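Local coordinates for protein ribose 5-phosphate isomerase (Trypanosoma cruzi, PDB 3M1P) that probably catalyses the reversible interconversion of D-ribose 5-phosphate and D-ribulose 5-phosphate, at residues A[34-39]-A[54-59]; A[67-70]-A[74-77]. The protein carries 1 engineered substitution. All blocks are in the same frame, centred on the assembly; numbering follows the deposited sequence.

In the fold
Both contacts set a helix against the parallel sheet of an alpha/beta fold, and in each a single methionine supplies the helix's whole share of the contact. Contact 1 lies toward the edge of the sheet, where strand 31-35 is outermost within the chain, and is partly buried, small and rich in sulfur. Contact 2 is wholly buried on strand 64-69, the middle strand, and covers about twice the surface with closer carbon packing. The chain runs from one to the other, since helix 46-58, which supplies M56 to contact 1, leads into strand 64-69. That helix also flanks contact 2, although the nearest atoms of the two contacts are about 5 Å apart.

Contact 1 (A[34-39]-A[54-59]); sequences VYCGPK and AEMVAR
M56 lays its sulfur and methyl against the thiol of C36, the methyl also reaching V34, where helix 46-58 packs on the end of strand 31-35. The setting is a beta-alpha-beta crossover of the parallel sheet: the helix carries the chain from this strand, past strand 3-9, to strand 64-69. The backbones stay well apart, with the CA atoms of C36 and M56 10.0 Å from each other, and a long, unbranched side chain suits such a gap. M56 runs out extended as far as its sulfur and then bends at its last torsion (chi3 70°), which turns the methyl alongside the cysteine. C36 SG consequently meets both ends of one S-C bond, lying 3.6 Å from M56 SD and 3.7 Å from M56 CE. These are van der Waals contacts between polarisable groups, and a small, apolar thiol suits the buried end of the strand facing the long methionine. M56 also touches V62, in the loop that follows its helix. The turn after the strand is tied by Y35, whose OH donates to P38 O over 2.6 Å, at a C=O...O angle of 137°. V34 stands one residue before this tyrosine, and its beta-branched side chain is at home on a strand, whose backbone pairs with V5 and I7 of strand 3-9. It adds a looser contact at the far end of the methionine, V34 CG1 lying 4.2 Å from M56 CE.

Contact 2 (A[67-70]-A[74-77]); sequences LAAG and GMSI. Engineered in segment 67-70: A69 (natural residue Cys).
M75 packs its side chain against L67 and A69, which point to the same face of strand 64-69, and every part of this meeting is buried. The apolar contacts begin close to the backbone. L67 CB is 3.9 Å from M75 CB, and M75 CG comes within 3.5 Å of A69 CB, a tight approach for two carbons. The apolar leucine suits a buried face between strand and helices. A69 is an engineered substitution for the natural cysteine, and its methyl is the whole of the side chain here. A flexible methionine can follow such a surface: M75 bends at its second torsion (chi2 -61°), which leaves SD 4.1 Å from L67 CB while CE reaches on to 3.9 Å from A69 CB. The remaining contacts are of methyl groups with backbone oxygens. The small A68 turns its methyl away from the helix, to the other side of the sheet, and meets M75 through its carbonyl oxygen, A68 O lying 3.8 Å from M75 CE. L67 CD1 passes 4.0 Å from M75 O. The whole is a beta-alpha unit of the parallel alpha/beta sheet, in which helix 73-80 folds back on the strand after a short loop. Helix 46-58 fills in beside them, A50 touching both L67 and M75, while strand 107-111 adjoins, pairing V108 and V110 with the backbone of L67 and setting I107 and C109 against its side chain.

Contact 1 (A[34-39]-A[54-59])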
# COMPACT_ATOMS: atom_id res chain seq x y z
N VAL A 34 -26.20 1.30 -7.92
CA VAL A 34 -27.35 0.50 -7.50
C VAL A 34 -26.95 -0.07 -6.16
O VAL A 34 -26.19 -1.04 -6.06
CB VAL A 34 -27.65 -0.65 -8.53
CG1 VAL A 34 -28.89 -1.43 -8.12
CG2 VAL A 34 -27.80 -0.09 -9.94
N TYR A 35 -27.42 0.57 -5.10
CA TYR A 35 -27.02 0.15 -3.77
C TYR A 35 -27.76 -1.11 -3.30
O TYR A 35 -28.99 -1.11 -3.18
CB TYR A 35 -27.11 1.27 -2.74
CG TYR A 35 -26.61 0.82 -1.40
CD1 TYR A 35 -25.25 0.55 -1.20
CD2 TYR A 35 -27.49 0.63 -0.33
CE1 TYR A 35 -24.79 0.10 0.03
CE2 TYR A 35 -27.04 0.18 0.90
CZ TYR A 35 -25.69 -0.08 1.08
OH TYR A 35 -25.25 -0.51 2.31
N CYS A 36 -26.98 -2.17 -3.03
CA CYS A 36 -27.51 -3.47 -2.68
C CYS A 36 -26.91 -3.99 -1.37
O CYS A 36 -26.98 -5.18 -1.08
CB CYS A 36 -27.25 -4.48 -3.81
SG CYS A 36 -28.10 -4.11 -5.37
N GLY A 37 -26.32 -3.09 -0.58
CA GLY A 37 -25.67 -3.48 0.67
C GLY A 37 -26.66 -3.37 1.81
O GLY A 37 -27.84 -3.10 1.57
N PRO A 38 -26.20 -3.56 3.06
CA PRO A 38 -27.14 -3.53 4.17
C PRO A 38 -27.82 -2.16 4.24
O PRO A 38 -27.20 -1.14 3.92
CB PRO A 38 -26.26 -3.75 5.40
CG PRO A 38 -25.00 -4.31 4.90
CD PRO A 38 -24.82 -3.78 3.52
N LYS A 39 -29.10 -2.15 4.62
CA LYS A 39 -29.84 -0.90 4.78
C LYS A 39 -29.50 -0.22 6.11
O LYS A 39 -29.75 0.97 6.27
CB LYS A 39 -31.36 -1.13 4.65
CG LYS A 39 -31.80 -1.72 3.29
CD LYS A 39 -33.28 -1.47 2.98
CE LYS A 39 -33.69 -2.17 1.67
NZ LYS A 39 -34.84 -1.52 0.98
N ALA A 54 -22.39 -10.15 -7.02
CA ALA A 54 -21.79 -11.06 -7.99
C ALA A 54 -22.81 -11.68 -8.96
O ALA A 54 -22.57 -11.74 -10.16
CB ALA A 54 -21.03 -12.16 -7.26
N GLU A 55 -23.94 -12.16 -8.43
CA GLU A 55 -24.99 -12.74 -9.27
C GLU A 55 -25.56 -11.71 -10.25
O GLU A 55 -25.76 -12.01 -11.42
CB GLU A 55 -26.11 -13.37 -8.43
CG GLU A 55 -25.69 -14.56 -7.59
CD GLU A 55 -25.42 -15.83 -8.39
OE1 GLU A 55 -25.80 -15.90 -9.59
OE2 GLU A 55 -24.84 -16.78 -7.81
N MET A 56 -25.77 -10.48 -9.77
CA MET A 56 -26.24 -9.39 -10.62
C MET A 56 -25.29 -9.16 -11.79
O MET A 56 -25.73 -8.98 -12.93
CB MET A 56 -26.43 -8.12 -9.81
CG MET A 56 -27.54 -8.22 -8.78
SD MET A 56 -27.58 -6.80 -7.68
CE MET A 56 -28.13 -5.51 -8.81
N VAL A 57 -23.99 -9.18 -11.50
CA VAL A 57 -22.97 -9.04 -12.54
C VAL A 57 -23.00 -10.24 -13.50
O VAL A 57 -23.04 -10.07 -14.71
CB VAL A 57 -21.54 -8.85 -11.92
CG1 VAL A 57 -20.46 -9.02 -13.01
CG2 VAL A 57 -21.41 -7.50 -11.22
N ALA A 58 -22.99 -11.45 -12.94
CA ALA A 58 -23.05 -12.67 -13.75
C ALA A 58 -24.30 -12.73 -14.65
O ALA A 58 -24.19 -13.09 -15.83
CB ALA A 58 -22.95 -13.90 -12.87
N ARG A 59 -25.46 -12.40 -14.09
CA ARG A 59 -26.72 -12.37 -14.85
C ARG A 59 -26.81 -11.15 -15.77
O ARG A 59 -27.75 -11.02 -16.55
CB ARG A 59 -27.94 -12.42 -13.91
CG ARG A 59 -28.10 -13.76 -13.19
CD ARG A 59 -29.41 -13.85 -12.44
NE ARG A 59 -29.61 -15.16 -11.83
CZ ARG A 59 -30.17 -16.22 -12.43
NH1 ARG A 59 -30.58 -16.15 -13.70
NH2 ARG A 59 -30.30 -17.35 -11.77

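Contact 2 (A[67-70]-A[74-77])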
# COMPACT_ATOMS: atom_id res chain seq x y z
N LEU A 67 -17.57 -3.98 -4.14
CA LEU A 67 -17.72 -4.64 -2.85
C LEU A 67 -16.71 -4.06 -1.89
O LEU A 67 -15.51 -4.05 -2.18
CB LEU A 67 -17.57 -6.16 -2.97
CG LEU A 67 -18.67 -6.87 -3.76
CD1 LEU A 67 -18.32 -8.35 -4.05
CD2 LEU A 67 -20.04 -6.75 -3.06
N ALA A 68 -17.21 -3.52 -0.79
CA ALA A 68 -16.37 -2.95 0.25
C ALA A 68 -16.63 -3.69 1.53
O ALA A 68 -17.79 -3.94 1.88
CB ALA A 68 -16.67 -1.45 0.41
N ALA A 69 -15.57 -4.09 2.21
CA ALA A 69 -15.68 -4.77 3.49
C ALA A 69 -14.51 -4.38 4.38
O ALA A 69 -13.84 -3.38 4.12
CB ALA A 69 -15.75 -6.30 3.28
N GLY A 70 -14.27 -5.13 5.44
CA GLY A 70 -13.13 -4.84 6.33
C GLY A 70 -11.84 -4.80 5.53
O GLY A 70 -11.20 -3.74 5.41
N GLY A 74 -12.34 -11.42 1.74
CA GLY A 74 -13.50 -12.33 1.71
C GLY A 74 -14.48 -12.01 0.60
O GLY A 74 -15.01 -12.91 -0.08
N MET A 75 -14.73 -10.72 0.42
CA MET A 75 -15.48 -10.23 -0.73
C MET A 75 -14.95 -10.75 -2.06
O MET A 75 -15.71 -11.19 -2.91
CB MET A 75 -15.55 -8.69 -0.73
CG MET A 75 -16.44 -8.11 0.37
SD MET A 75 -18.18 -8.65 0.21
CE MET A 75 -18.97 -7.52 1.35
N SER A 76 -13.63 -10.71 -2.24
CA SER A 76 -13.02 -11.15 -3.51
C SER A 76 -13.02 -12.67 -3.66
O SER A 76 -13.12 -13.19 -4.77
CB SER A 76 -11.60 -10.59 -3.65
OG SER A 76 -10.69 -11.23 -2.77
N ILE A 77 -12.92 -13.39 -2.54
CA ILE A 77 -13.05 -14.85 -2.59
C ILE A 77 -14.50 -15.26 -2.92
O ILE A 77 -14.73 -16.02 -3.86
CB ILE A 77 -12.56 -15.53 -1.30
CG1 ILE A 77 -11.08 -15.19 -1.08
CG2 ILE A 77 -12.78 -17.04 -1.38
CD1 ILE A 77 -10.59 -15.50 0.29